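Local structure of macrophage migration inhibitory factor (Plasmodium berghei, 2WKB) at residues L5-I11 / Y42-L48; T19-I23 / I83-L88; I30-P34 / I65-N69; C58-S64 / Y96-C102. The protein belongs to the macrophage migration inhibitory factor family, small alpha/beta proteins that assemble as trimers, each subunit laying two helices on a mixed sheet. All blocks are in the same frame, centred on the assembly; numbering follows the deposited sequence.

Contacts 1 and 4, both partly buried, are parallel strand pairs at the two ends of one four-stranded sheet; strands 4-7 and 58-63, one from each, are neighbours at its middle. Contact 2 is buried on one face of the sheet, where the two antiparallel helices face each other, and touches both strand pairs through Leu20, Leu84 and Leu88. Contact 3 is the surface member, about 26 Å from contact 1 between centres; it shares helix 13-31 with contact 2 and reaches the sheet by Ile68 on Phe99. Chemistry follows place: backbone ladders with polar side-chain grips in contacts 1 and 4, apolar interlocking beside a histidine-carboxylate bond in contact 2, and mostly one leucine in contact 3.

Contact 1: residues L5-I11 / Y42-L48; sequences LITNISI and YDYQKNL
A beta-alpha-beta unit, strand 4-7, helix 13-31 and strand 39-44, closes here as its two strands pair in parallel, and the loops beyond Thr7 and Tyr44 stay together. Asp43 N gives to Leu5 O at 2.7 Å, Thr7 N to Asp43 O, and Gln45 N to Thr7 O. Tyr42, still in the strand, reaches the 9-11 loop with its hydroxyl. Its chi1 of 157° sets CG across from the backbone N and carries the ring there; OH donates to Ile9 O at 2.8 Å, in the carbonyl plane on a lone pair, and accepts from Ile11 N at 3.0 Å. Two backbone partners thus grip one hydroxyl and fix how far the ring can swing. Ile11 CG1 lies over one ring face, 3.9 Å from the centroid, a CH-pi contact, while Thr7 CG2 meets the ring edge at CE1, 3.3 Å away. Thr7 OG1 accepts from Ile9 N, an ST turn that shapes the start of the loop, and the same hydroxyl is also hydrogen-bonded to Tyr57 O. Farther on, Asn8 ND2 reaches Leu48 O at 2.9 Å, tilted 34° from the carbonyl plane, and a water bridges Asn8 O to Tyr44 OH. Leu5 packs beneath helix 73-88 on Leu84, Tyr42 lies against Ala16 and Leu20 of helix 13-31, and on the other side of strand 4-7 runs strand 58-63.

Contact 2: residues T19-I23 / I83-L88; sequences TLSEI and ILSNHL
This is a buried helix-helix contact on one face of the sheet, where Thr19-Ile23 of helix 13-31 faces Ile83-Leu88 of helix 73-88. The axes of these two segments run nearly antiparallel, at 163°, and come no closer than 10.7 Å, so side chains fill the gap. Thr19 enters as a knob into the hole formed by Ile83, Leu84, His87 and Leu88. Its CG2, anti to the backbone N, extends to Leu84 CD2 at 4.1 Å, and OG1 lies 3.6 Å from His87 CB; that hydroxyl has its hydrogen-bond partner in its own helix, at Lys15 O. One turn on, Ile23 CG1 meets Ile83 CG2 at 4.1 Å, and Ile83 CD1 rests against the backbone of Glu22. These are the two helices that the fold of the MIF family packs on one face of the sheet, and Leu84 and Leu88 also reach down to Cys58 of strand 58-63. Toward the outer side the contact turns polar. The extended chain of Glu22 brings OE1 to His87 NE2, which donates at 2.9 Å in a fairly straight bond. The oxygen lies close to the imidazole plane, yet the histidine comes from above the carboxylate, 47° out of its plane, and the two planes stand 71° apart. A water held by Asn86 ND2 at 2.8 Å gives a weak, long bond to the same OE1.

Contact 3: residues I30-P34 / I65-N69; sequences ILGKP and IGGIN
Leu31, the last residue of helix 13-31, puts both of its methyl groups against the 65-69 loop that leads from strand 58-63 to helix 73-88. A chi1 of -84° turns CG beside its own backbone N, and with chi2 at 49° the two branches spread to different targets. CD1 goes to Ile68 CG1, 3.7 Å away. CD2 lies 3.9 Å from Ile65 CG2, the leucine crossing that isoleucine at about a right angle, and it also approaches Gly66 O at 3.4 Å. The leucine therefore sits across the type II turn of Ile65 to Ile68, whose closing bond is weak. Gly67 occupies the turn position with positive phi, with Gly67 O 4.2 Å from Leu31 CG. On the helix side, Gly32 ends the last turn in a Schellman motif, after which Lys33 bends back through chi2, chi3 and chi4 until its NZ stands 4.0 Å from Gly66 O. Beneath, Ile68 packs on Leu76 of helix 73-88, while the Gly67 carbonyl accepts from Asn72. Dispersion between branched side chains and the glycine backbone thus makes up most of this contact, with the lysine ammonium probably adding only a loose electrostatic pull on the turn carbonyl.

Contact 4: residues C58-S64 / Y96-C102; sequences CFVRLTS and YIEFRDC
Arg61 stacks its guanidinium, offset, on that of Arg100 across a parallel strand pair, planes at 20°; Arg61 CD lies 3.3 Å above the centre of the Arg100 group. Strands 58-63 and 95-100 are the two strands of a beta-alpha-beta unit whose crossover is helix 73-88. Between them the backbone bonds run unbroken from Tyr96 N on Cys58 O to Ser64 N on Arg100 O. Arg61 NE forms a salt bridge with Glu4, which probably eases the nearness of two positive charges. On the same face, Phe59 and Tyr96 lie near parallel but slid apart, with CD1 of Phe59 3.4 Å from CD2 of Tyr96, and Glu98 CB meets the Phe59 edge. The helix-facing side is apolar: Leu62 CD1 sits over the Phe99 ring and touches Ile97 CG2 at 3.7 Å. Beyond Ile97-Arg100, a strand of the second subunit continues the sheet. A bend at chi3 (-81°) turns the NE and NH2 side of Arg100 onto Thr63 OG1, each donating at 2.8 Å with the oxygen in the guanidinium plane.

Contact 1: residues L5-I11 / Y42-L48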
loop_
_atom_site.group_PDB
_atom_site.type_symbol
_atom_site.label_atom_id
_atom_site.label_comp_id
_atom_site.label_asym_id
_atom_site.label_seq_id
_atom_site.Cartn_x
_atom_site.Cartn_y
_atom_site.Cartn_z
ATOM N N LEU E 5 -7.747 6.388 -1.488
ATOM C CA LEU E 5 -8.938 5.768 -2.050
ATOM C C LEU E 5 -8.418 4.663 -2.955
ATOM O O LEU E 5 -7.831 4.948 -4.019
ATOM C CB LEU E 5 -9.649 6.816 -2.896
ATOM C CG LEU E 5 -10.810 6.422 -3.794
ATOM C CD1 LEU E 5 -11.829 5.561 -3.015
ATOM C CD2 LEU E 5 -11.477 7.763 -4.405
ATOM N N ILE E 6 -8.679 3.424 -2.558
ATOM C CA ILE E 6 -8.206 2.302 -3.309
ATOM C C ILE E 6 -9.456 1.655 -3.872
ATOM O O ILE E 6 -10.399 1.263 -3.126
ATOM C CB ILE E 6 -7.489 1.320 -2.356
ATOM C CG1 ILE E 6 -6.206 1.988 -1.838
ATOM C CG2 ILE E 6 -7.167 0.031 -3.097
ATOM C CD1 ILE E 6 -5.708 1.323 -0.584
ATOM N N THR E 7 -9.552 1.622 -5.216
ATOM C CA THR E 7 -10.881 1.308 -5.796
ATOM C C THR E 7 -10.715 0.649 -7.191
ATOM O O THR E 7 -9.755 0.940 -7.862
ATOM C CB THR E 7 -11.795 2.597 -5.948
ATOM O OG1 THR E 7 -13.048 2.177 -6.416
ATOM C CG2 THR E 7 -11.182 3.715 -6.860
ATOM N N ASN E 8 -11.671 -0.204 -7.573
ATOM C CA ASN E 8 -11.690 -0.767 -8.930
ATOM C C ASN E 8 -12.552 0.137 -9.847
ATOM O O ASN E 8 -12.921 -0.282 -10.988
ATOM C CB ASN E 8 -12.233 -2.228 -8.927
ATOM C CG ASN E 8 -13.558 -2.345 -8.197
ATOM O OD1 ASN E 8 -14.287 -1.373 -8.095
ATOM N ND2 ASN E 8 -13.845 -3.515 -7.643
ATOM N N ILE E 9 -13.016 1.252 -9.324
ATOM C CA ILE E 9 -13.834 2.172 -10.145
ATOM C C ILE E 9 -12.960 3.104 -10.943
ATOM O O ILE E 9 -12.148 3.819 -10.415
ATOM C CB ILE E 9 -14.877 2.919 -9.306
ATOM C CG1 ILE E 9 -15.872 1.897 -8.752
ATOM C CG2 ILE E 9 -15.535 4.051 -10.198
ATOM C CD1 ILE E 9 -16.834 2.519 -7.799
ATOM N N SER E 10 -13.166 3.126 -12.271
ATOM C CA SER E 10 -12.311 3.912 -13.197
ATOM C C SER E 10 -12.832 5.344 -13.424
ATOM O O SER E 10 -13.983 5.546 -13.923
ATOM C CB SER E 10 -12.338 3.171 -14.585
ATOM O OG SER E 10 -11.512 3.906 -15.534
ATOM N N ILE E 11 -12.041 6.357 -13.061
ATOM C CA ILE E 11 -12.472 7.752 -13.271
ATOM C C ILE E 11 -11.287 8.553 -13.841
ATOM O O ILE E 11 -10.114 8.238 -13.595
ATOM C CB ILE E 11 -12.947 8.481 -12.011
ATOM C CG1 ILE E 11 -11.852 8.350 -10.953
ATOM C CG2 ILE E 11 -14.326 7.944 -11.561
ATOM C CD1 ILE E 11 -12.243 9.095 -9.642
ATOM N N TYR E 42 -5.671 8.511 -5.319
ATOM C CA TYR E 42 -6.674 7.644 -5.926
ATOM C C TYR E 42 -5.904 6.508 -6.602
ATOM O O TYR E 42 -5.128 6.743 -7.516
ATOM C CB TYR E 42 -7.463 8.522 -6.991
ATOM C CG TYR E 42 -8.138 7.655 -8.065
ATOM C CD1 TYR E 42 -9.245 6.840 -7.772
ATOM C CD2 TYR E 42 -7.701 7.749 -9.402
ATOM C CE1 TYR E 42 -9.854 6.053 -8.763
ATOM C CE2 TYR E 42 -8.295 6.957 -10.418
ATOM C CZ TYR E 42 -9.395 6.142 -10.083
ATOM O OH TYR E 42 -9.967 5.381 -11.086
ATOM N N ASP E 43 -5.993 5.330 -6.027
ATOM C CA ASP E 43 -5.220 4.189 -6.434
ATOM C C ASP E 43 -6.156 3.217 -7.143
ATOM O O ASP E 43 -6.972 2.517 -6.516
ATOM C CB ASP E 43 -4.548 3.508 -5.223
ATOM C CG ASP E 43 -3.517 2.440 -5.653
ATOM O OD1 ASP E 43 -3.445 2.050 -6.839
ATOM O OD2 ASP E 43 -2.753 2.002 -4.786
ATOM N N TYR E 44 -6.090 3.260 -8.483
ATOM C CA TYR E 44 -6.956 2.456 -9.356
ATOM C C TYR E 44 -6.480 1.027 -9.408
ATOM O O TYR E 44 -5.346 0.719 -9.897
ATOM C CB TYR E 44 -6.974 3.044 -10.789
ATOM C CG TYR E 44 -7.806 2.232 -11.721
ATOM C CD1 TYR E 44 -9.159 1.953 -11.428
ATOM C CD2 TYR E 44 -7.209 1.665 -12.886
ATOM C CE1 TYR E 44 -9.955 1.123 -12.282
ATOM C CE2 TYR E 44 -7.970 0.889 -13.756
ATOM C CZ TYR E 44 -9.320 0.645 -13.486
ATOM O OH TYR E 44 -10.017 -0.156 -14.382
ATOM N N GLN E 45 -7.266 0.165 -8.799
ATOM C CA GLN E 45 -6.867 -1.236 -8.686
ATOM C C GLN E 45 -7.987 -2.045 -9.342
ATOM O O GLN E 45 -8.989 -2.420 -8.697
ATOM C CB GLN E 45 -6.691 -1.598 -7.211
ATOM C CG GLN E 45 -5.414 -0.972 -6.637
ATOM C CD GLN E 45 -4.154 -1.601 -7.237
ATOM O OE1 GLN E 45 -4.077 -2.796 -7.453
ATOM N NE2 GLN E 45 -3.175 -0.768 -7.568
ATOM N N LYS E 46 -7.808 -2.330 -10.645
ATOM C CA LYS E 46 -8.979 -2.804 -11.369
ATOM C C LYS E 46 -9.436 -4.208 -10.915
ATOM O O LYS E 46 -10.583 -4.556 -11.106
ATOM C CB LYS E 46 -8.711 -2.827 -12.864
ATOM C CG LYS E 46 -7.530 -3.673 -13.258
ATOM C CD LYS E 46 -7.520 -3.708 -14.797
ATOM C CE LYS E 46 -6.182 -4.196 -15.215
ATOM N NZ LYS E 46 -6.397 -4.521 -16.757
ATOM N N ASN E 47 -8.507 -4.983 -10.378
ATOM C CA ASN E 47 -8.760 -6.380 -9.938
ATOM C C ASN E 47 -9.243 -6.511 -8.473
ATOM O O ASN E 47 -9.515 -7.641 -7.995
ATOM C CB ASN E 47 -7.513 -7.220 -10.243
ATOM C CG ASN E 47 -7.505 -7.679 -11.708
ATOM O OD1 ASN E 47 -8.461 -8.325 -12.158
ATOM N ND2 ASN E 47 -6.494 -7.235 -12.490
ATOM N N LEU E 48 -9.436 -5.384 -7.825
ATOM C CA LEU E 48 -9.853 -5.345 -6.389
ATOM C C LEU E 48 -11.203 -6.063 -6.196
ATOM O O LEU E 48 -12.190 -5.803 -6.913
ATOM C CB LEU E 48 -10.005 -3.897 -5.889
ATOM C CG LEU E 48 -10.382 -3.705 -4.381
ATOM C CD1 LEU E 48 -9.214 -4.297 -3.497
ATOM C CD2 LEU E 48 -10.613 -2.146 -4.122
HETATM O O HOH W 1 -12.409 -1.115 -13.483
#

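Contact 2: residues T19-I23 / I83-L88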
loop_
_atom_site.group_PDB
_atom_site.type_symbol
_atom_site.label_atom_id
_atom_site.label_comp_id
_atom_site.label_asym_id
_atom_site.label_seq_id
_atom_site.Cartn_x
_atom_site.Cartn_y
_atom_site.Cartn_z
ATOM N N THR E 19 -12.445 14.778 -6.498
ATOM C CA THR E 19 -12.925 13.901 -5.441
ATOM C C THR E 19 -11.965 13.943 -4.224
ATOM O O THR E 19 -12.424 14.113 -3.095
ATOM C CB THR E 19 -13.054 12.432 -5.950
ATOM O OG1 THR E 19 -14.043 12.415 -6.979
ATOM C CG2 THR E 19 -13.569 11.528 -4.828
ATOM N N LEU E 20 -10.673 13.852 -4.472
ATOM C CA LEU E 20 -9.673 13.891 -3.371
ATOM C C LEU E 20 -9.748 15.266 -2.701
ATOM O O LEU E 20 -9.628 15.370 -1.477
ATOM C CB LEU E 20 -8.250 13.599 -3.876
ATOM C CG LEU E 20 -8.062 12.147 -4.454
ATOM C CD1 LEU E 20 -6.692 12.001 -5.180
ATOM C CD2 LEU E 20 -8.244 11.083 -3.268
ATOM N N SER E 21 -9.931 16.345 -3.472
ATOM C CA SER E 21 -9.953 17.669 -2.849
ATOM C C SER E 21 -11.154 17.811 -1.925
ATOM O O SER E 21 -11.058 18.383 -0.838
ATOM C CB SER E 21 -9.946 18.756 -4.016
ATOM O OG SER E 21 -10.254 19.993 -3.408
ATOM N N GLU E 22 -12.279 17.207 -2.301
ATOM C CA GLU E 22 -13.483 17.234 -1.515
ATOM C C GLU E 22 -13.329 16.416 -0.218
ATOM O O GLU E 22 -13.783 16.850 0.857
ATOM C CB GLU E 22 -14.691 16.726 -2.314
ATOM C CG GLU E 22 -15.129 17.753 -3.409
ATOM C CD GLU E 22 -16.510 17.428 -4.025
ATOM O OE1 GLU E 22 -17.322 16.732 -3.359
ATOM O OE2 GLU E 22 -16.751 17.880 -5.184
ATOM N N ILE E 23 -12.612 15.290 -0.337
ATOM C CA ILE E 23 -12.315 14.445 0.838
ATOM C C ILE E 23 -11.388 15.219 1.783
ATOM O O ILE E 23 -11.622 15.230 3.017
ATOM C CB ILE E 23 -11.709 13.065 0.420
ATOM C CG1 ILE E 23 -12.812 12.244 -0.222
ATOM C CG2 ILE E 23 -11.179 12.286 1.735
ATOM C CD1 ILE E 23 -12.349 10.888 -0.861
ATOM N N ILE E 83 -19.646 11.560 -0.263
ATOM C CA ILE E 83 -18.830 12.015 -1.366
ATOM C C ILE E 83 -18.576 10.904 -2.420
ATOM O O ILE E 83 -18.709 11.119 -3.666
ATOM C CB ILE E 83 -17.460 12.550 -0.872
ATOM C CG1 ILE E 83 -17.655 13.852 -0.066
ATOM C CG2 ILE E 83 -16.464 12.732 -2.065
ATOM C CD1 ILE E 83 -16.379 14.272 0.776
ATOM N N LEU E 84 -18.212 9.711 -1.989
ATOM C CA LEU E 84 -17.925 8.690 -3.018
ATOM C C LEU E 84 -19.204 8.159 -3.721
ATOM O O LEU E 84 -19.185 7.858 -4.933
ATOM C CB LEU E 84 -17.220 7.486 -2.381
ATOM C CG LEU E 84 -15.893 7.836 -1.762
ATOM C CD1 LEU E 84 -15.401 6.586 -0.999
ATOM C CD2 LEU E 84 -14.878 8.225 -2.834
ATOM N N SER E 85 -20.285 7.990 -2.976
ATOM C CA SER E 85 -21.473 7.488 -3.618
ATOM C C SER E 85 -21.991 8.568 -4.617
ATOM O O SER E 85 -22.524 8.214 -5.678
ATOM C CB SER E 85 -22.530 7.061 -2.601
ATOM O OG SER E 85 -22.974 8.192 -1.927
ATOM N N ASN E 86 -21.778 9.848 -4.319
ATOM C CA ASN E 86 -22.059 10.936 -5.262
ATOM C C ASN E 86 -21.152 10.882 -6.493
ATOM O O ASN E 86 -21.643 10.686 -7.635
ATOM C CB ASN E 86 -22.065 12.328 -4.545
ATOM C CG ASN E 86 -22.304 13.519 -5.524
ATOM O OD1 ASN E 86 -23.058 13.387 -6.493
ATOM N ND2 ASN E 86 -21.655 14.675 -5.260
ATOM N N HIS E 87 -19.845 11.001 -6.310
ATOM C CA HIS E 87 -18.926 11.105 -7.438
ATOM C C HIS E 87 -18.671 9.798 -8.216
ATOM O O HIS E 87 -18.422 9.822 -9.441
ATOM C CB HIS E 87 -17.576 11.704 -6.992
ATOM C CG HIS E 87 -17.647 13.158 -6.645
ATOM N ND1 HIS E 87 -17.809 14.141 -7.601
ATOM C CD2 HIS E 87 -17.624 13.797 -5.448
ATOM C CE1 HIS E 87 -17.878 15.323 -7.004
ATOM N NE2 HIS E 87 -17.762 15.142 -5.698
ATOM N N LEU E 88 -18.674 8.659 -7.514
ATOM C CA LEU E 88 -18.262 7.396 -8.142
ATOM C C LEU E 88 -19.379 6.434 -8.379
ATOM O O LEU E 88 -19.142 5.342 -8.933
ATOM C CB LEU E 88 -17.185 6.693 -7.332
ATOM C CG LEU E 88 -15.731 7.193 -7.528
ATOM C CD1 LEU E 88 -15.519 8.678 -7.342
ATOM C CD2 LEU E 88 -14.888 6.430 -6.530
HETATM O O HOH W 2 -20.361 15.100 -2.797
#

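Contact 3: residues I30-P34 / I65-N69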
loop_
_atom_site.group_PDB
_atom_site.type_symbol
_atom_site.label_atom_id
_atom_site.label_comp_id
_atom_site.label_asym_id
_atom_site.label_seq_id
_atom_site.Cartn_x
_atom_site.Cartn_y
_atom_site.Cartn_z
ATOM N N ILE E 30 -14.281 18.613 9.366
ATOM C CA ILE E 30 -14.603 17.803 10.548
ATOM C C ILE E 30 -13.586 17.991 11.675
ATOM O O ILE E 30 -13.986 18.150 12.845
ATOM C CB ILE E 30 -14.929 16.306 10.116
ATOM C CG1 ILE E 30 -16.258 16.344 9.352
ATOM C CG2 ILE E 30 -15.140 15.442 11.308
ATOM C CD1 ILE E 30 -16.595 15.207 8.435
ATOM N N LEU E 31 -12.283 18.039 11.341
ATOM C CA LEU E 31 -11.226 18.212 12.344
ATOM C C LEU E 31 -11.166 19.612 12.915
ATOM O O LEU E 31 -10.708 19.800 14.060
ATOM C CB LEU E 31 -9.850 17.837 11.745
ATOM C CG LEU E 31 -9.399 16.380 11.730
ATOM C CD1 LEU E 31 -10.360 15.282 11.199
ATOM C CD2 LEU E 31 -8.044 16.289 11.025
ATOM N N GLY E 32 -11.661 20.587 12.154
ATOM C CA GLY E 32 -11.558 21.993 12.474
ATOM C C GLY E 32 -10.137 22.520 12.383
ATOM O O GLY E 32 -9.817 23.513 13.072
ATOM N N LYS E 33 -9.285 21.875 11.557
ATOM C CA LYS E 33 -7.819 22.193 11.453
ATOM C C LYS E 33 -7.363 22.054 9.993
ATOM O O LYS E 33 -7.992 21.309 9.241
ATOM C CB LYS E 33 -6.968 21.182 12.227
ATOM C CG LYS E 33 -7.197 21.063 13.750
ATOM C CD LYS E 33 -6.911 19.594 14.140
ATOM C CE LYS E 33 -6.312 19.424 15.528
ATOM N NZ LYS E 33 -5.122 18.532 15.334
ATOM N N PRO E 34 -6.258 22.696 9.627
ATOM C CA PRO E 34 -5.716 22.591 8.267
ATOM C C PRO E 34 -5.163 21.194 7.951
ATOM O O PRO E 34 -4.685 20.498 8.846
ATOM C CB PRO E 34 -4.580 23.616 8.269
ATOM C CG PRO E 34 -4.992 24.625 9.282
ATOM C CD PRO E 34 -5.717 23.860 10.352
ATOM N N ILE E 65 -3.532 10.540 10.620
ATOM C CA ILE E 65 -4.014 11.875 10.542
ATOM C C ILE E 65 -4.353 12.320 11.973
ATOM O O ILE E 65 -5.315 11.859 12.604
ATOM C CB ILE E 65 -5.236 12.006 9.596
ATOM C CG1 ILE E 65 -4.803 11.709 8.138
ATOM C CG2 ILE E 65 -5.842 13.406 9.708
ATOM C CD1 ILE E 65 -5.971 11.614 7.167
ATOM N N GLY E 66 -3.589 13.299 12.429
ATOM C CA GLY E 66 -3.756 13.833 13.812
ATOM C C GLY E 66 -5.114 14.460 14.027
ATOM O O GLY E 66 -5.590 15.197 13.169
ATOM N N GLY E 67 -5.748 14.184 15.164
ATOM C CA GLY E 67 -7.019 14.846 15.482
ATOM C C GLY E 67 -8.242 14.031 15.083
ATOM O O GLY E 67 -9.356 14.425 15.424
ATOM N N ILE E 68 -8.051 12.954 14.307
ATOM C CA ILE E 68 -9.160 12.032 14.053
ATOM C C ILE E 68 -9.231 11.104 15.247
ATOM O O ILE E 68 -8.217 10.575 15.675
ATOM C CB ILE E 68 -8.966 11.114 12.815
ATOM C CG1 ILE E 68 -8.861 11.952 11.556
ATOM C CG2 ILE E 68 -10.177 10.164 12.678
ATOM C CD1 ILE E 68 -8.673 11.031 10.318
ATOM N N ASN E 69 -10.416 10.931 15.789
ATOM C CA ASN E 69 -10.515 10.110 17.031
ATOM C C ASN E 69 -11.914 9.510 17.097
ATOM O O ASN E 69 -12.739 9.737 16.184
ATOM C CB ASN E 69 -10.219 10.995 18.302
ATOM C CG ASN E 69 -11.083 12.195 18.382
ATOM O OD1 ASN E 69 -12.297 12.152 18.315
ATOM N ND2 ASN E 69 -10.446 13.334 18.595
#

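Contact 4: residues C58-S64 / Y96-C102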
loop_
_atom_site.group_PDB
_atom_site.type_symbol
_atom_site.label_atom_id
_atom_site.label_comp_id
_atom_site.label_asym_id
_atom_site.label_seq_id
_atom_site.Cartn_x
_atom_site.Cartn_y
_atom_site.Cartn_z
ATOM N N CYS E 58 -15.083 0.616 -3.100
ATOM C CA CYS E 58 -14.102 1.591 -2.636
ATOM C C CYS E 58 -13.608 1.271 -1.221
ATOM O O CYS E 58 -14.410 1.047 -0.314
ATOM C CB CYS E 58 -14.690 3.004 -2.680
ATOM S SG CYS E 58 -15.341 3.492 -4.295
ATOM N N PHE E 59 -12.290 1.260 -1.036
ATOM C CA PHE E 59 -11.701 1.042 0.263
ATOM C C PHE E 59 -10.974 2.339 0.524
ATOM O O PHE E 59 -10.060 2.700 -0.247
ATOM C CB PHE E 59 -10.717 -0.096 0.180
ATOM C CG PHE E 59 -9.890 -0.278 1.440
ATOM C CD1 PHE E 59 -10.444 -0.079 2.701
ATOM C CD2 PHE E 59 -8.571 -0.670 1.366
ATOM C CE1 PHE E 59 -9.707 -0.282 3.856
ATOM C CE2 PHE E 59 -7.813 -0.885 2.518
ATOM C CZ PHE E 59 -8.380 -0.668 3.781
ATOM N N VAL E 60 -11.340 3.063 1.604
ATOM C CA VAL E 60 -10.623 4.302 1.919
ATOM C C VAL E 60 -9.805 4.073 3.207
ATOM O O VAL E 60 -10.356 3.599 4.202
ATOM C CB VAL E 60 -11.548 5.469 2.103
ATOM C CG1 VAL E 60 -10.752 6.814 2.379
ATOM C CG2 VAL E 60 -12.428 5.721 0.797
ATOM N N ARG E 61 -8.505 4.294 3.163
ATOM C CA ARG E 61 -7.693 4.046 4.342
ATOM C C ARG E 61 -7.067 5.397 4.783
ATOM O O ARG E 61 -6.441 6.067 3.951
ATOM C CB ARG E 61 -6.612 3.061 4.008
ATOM C CG ARG E 61 -5.745 2.665 5.306
ATOM C CD ARG E 61 -4.917 1.376 5.006
ATOM N NE ARG E 61 -4.129 1.464 3.780
ATOM C CZ ARG E 61 -3.752 0.417 3.048
ATOM N NH1 ARG E 61 -3.040 0.617 1.953
ATOM N NH2 ARG E 61 -4.070 -0.828 3.426
ATOM N N LEU E 62 -7.257 5.797 6.045
ATOM C CA LEU E 62 -6.738 7.020 6.518
ATOM C C LEU E 62 -5.736 6.633 7.606
ATOM O O LEU E 62 -6.058 5.833 8.543
ATOM C CB LEU E 62 -7.833 7.894 7.095
ATOM C CG LEU E 62 -8.848 8.281 5.999
ATOM C CD1 LEU E 62 -10.070 7.322 6.052
ATOM C CD2 LEU E 62 -9.215 9.754 6.345
ATOM N N THR E 63 -4.535 7.174 7.431
ATOM C CA THR E 63 -3.379 6.749 8.228
ATOM C C THR E 63 -2.757 7.955 8.868
ATOM O O THR E 63 -2.428 8.919 8.184
ATOM C CB THR E 63 -2.351 5.984 7.378
ATOM O OG1 THR E 63 -2.940 4.785 6.907
ATOM C CG2 THR E 63 -1.154 5.550 8.274
ATOM N N SER E 64 -2.690 7.962 10.210
ATOM C CA SER E 64 -1.814 8.897 10.884
ATOM C C SER E 64 -2.244 10.336 10.660
ATOM O O SER E 64 -1.423 11.233 10.485
ATOM C CB SER E 64 -0.383 8.715 10.397
ATOM O OG SER E 64 0.173 7.488 10.925
ATOM N N TYR E 96 -15.887 0.949 2.189
ATOM C CA TYR E 96 -15.371 0.478 3.491
ATOM C C TYR E 96 -14.287 1.485 3.854
ATOM O O TYR E 96 -13.453 1.793 3.025
ATOM C CB TYR E 96 -14.806 -0.936 3.330
ATOM C CG TYR E 96 -14.139 -1.557 4.560
ATOM C CD1 TYR E 96 -14.884 -1.976 5.653
ATOM C CD2 TYR E 96 -12.753 -1.798 4.571
ATOM C CE1 TYR E 96 -14.253 -2.593 6.780
ATOM C CE2 TYR E 96 -12.121 -2.420 5.663
ATOM C CZ TYR E 96 -12.879 -2.780 6.778
ATOM O OH TYR E 96 -12.234 -3.365 7.864
ATOM N N ILE E 97 -14.342 2.023 5.078
ATOM C CA ILE E 97 -13.446 3.079 5.476
ATOM C C ILE E 97 -12.690 2.599 6.701
ATOM O O ILE E 97 -13.325 2.162 7.673
ATOM C CB ILE E 97 -14.209 4.301 5.764
ATOM C CG1 ILE E 97 -14.876 4.745 4.417
ATOM C CG2 ILE E 97 -13.221 5.463 6.292
ATOM C CD1 ILE E 97 -15.795 5.760 4.672
ATOM N N GLU E 98 -11.367 2.665 6.659
ATOM C CA GLU E 98 -10.548 2.239 7.752
ATOM C C GLU E 98 -9.625 3.354 8.220
ATOM O O GLU E 98 -9.023 4.057 7.388
ATOM C CB GLU E 98 -9.761 1.053 7.261
ATOM C CG GLU E 98 -8.839 0.470 8.230
ATOM C CD GLU E 98 -8.076 -0.686 7.582
ATOM O OE1 GLU E 98 -8.710 -1.739 7.411
ATOM O OE2 GLU E 98 -6.906 -0.481 7.212
ATOM N N PHE E 99 -9.508 3.516 9.557
ATOM C CA PHE E 99 -8.692 4.567 10.181
ATOM C C PHE E 99 -7.575 3.854 11.002
ATOM O O PHE E 99 -7.841 3.018 11.839
ATOM C CB PHE E 99 -9.491 5.447 11.165
ATOM C CG PHE E 99 -10.629 6.235 10.574
ATOM C CD1 PHE E 99 -10.409 7.523 10.149
ATOM C CD2 PHE E 99 -11.904 5.693 10.453
ATOM C CE1 PHE E 99 -11.469 8.320 9.599
ATOM C CE2 PHE E 99 -12.962 6.491 9.889
ATOM C CZ PHE E 99 -12.709 7.802 9.473
ATOM N N ARG E 100 -6.321 4.154 10.737
ATOM C CA ARG E 100 -5.189 3.584 11.522
ATOM C C ARG E 100 -4.388 4.739 12.054
ATOM O O ARG E 100 -4.090 5.652 11.296
ATOM C CB ARG E 100 -4.270 2.786 10.647
ATOM C CG ARG E 100 -4.890 2.021 9.528
ATOM C CD ARG E 100 -3.789 1.271 8.730
ATOM N NE ARG E 100 -3.095 2.129 7.749
ATOM C CZ ARG E 100 -2.147 1.708 6.907
ATOM N NH1 ARG E 100 -1.771 0.426 6.905
ATOM N NH2 ARG E 100 -1.582 2.554 6.040
ATOM N N ASP E 101 -4.046 4.750 13.353
ATOM C CA ASP E 101 -3.100 5.765 13.814
ATOM C C ASP E 101 -1.750 5.190 14.269
ATOM O O ASP E 101 -1.653 4.432 15.252
ATOM C CB ASP E 101 -3.688 6.781 14.800
ATOM C CG ASP E 101 -2.754 7.997 15.020
ATOM O OD1 ASP E 101 -1.690 7.808 15.664
ATOM O OD2 ASP E 101 -3.081 9.141 14.565
ATOM N N CYS E 102 -0.727 5.576 13.503
ATOM C CA CYS E 102 0.659 5.161 13.698
ATOM C C CYS E 102 1.569 6.364 14.021
ATOM O O CYS E 102 2.797 6.226 14.039
ATOM C CB CYS E 102 1.163 4.477 12.418
ATOM S SG CYS E 102 0.055 3.254 11.662
#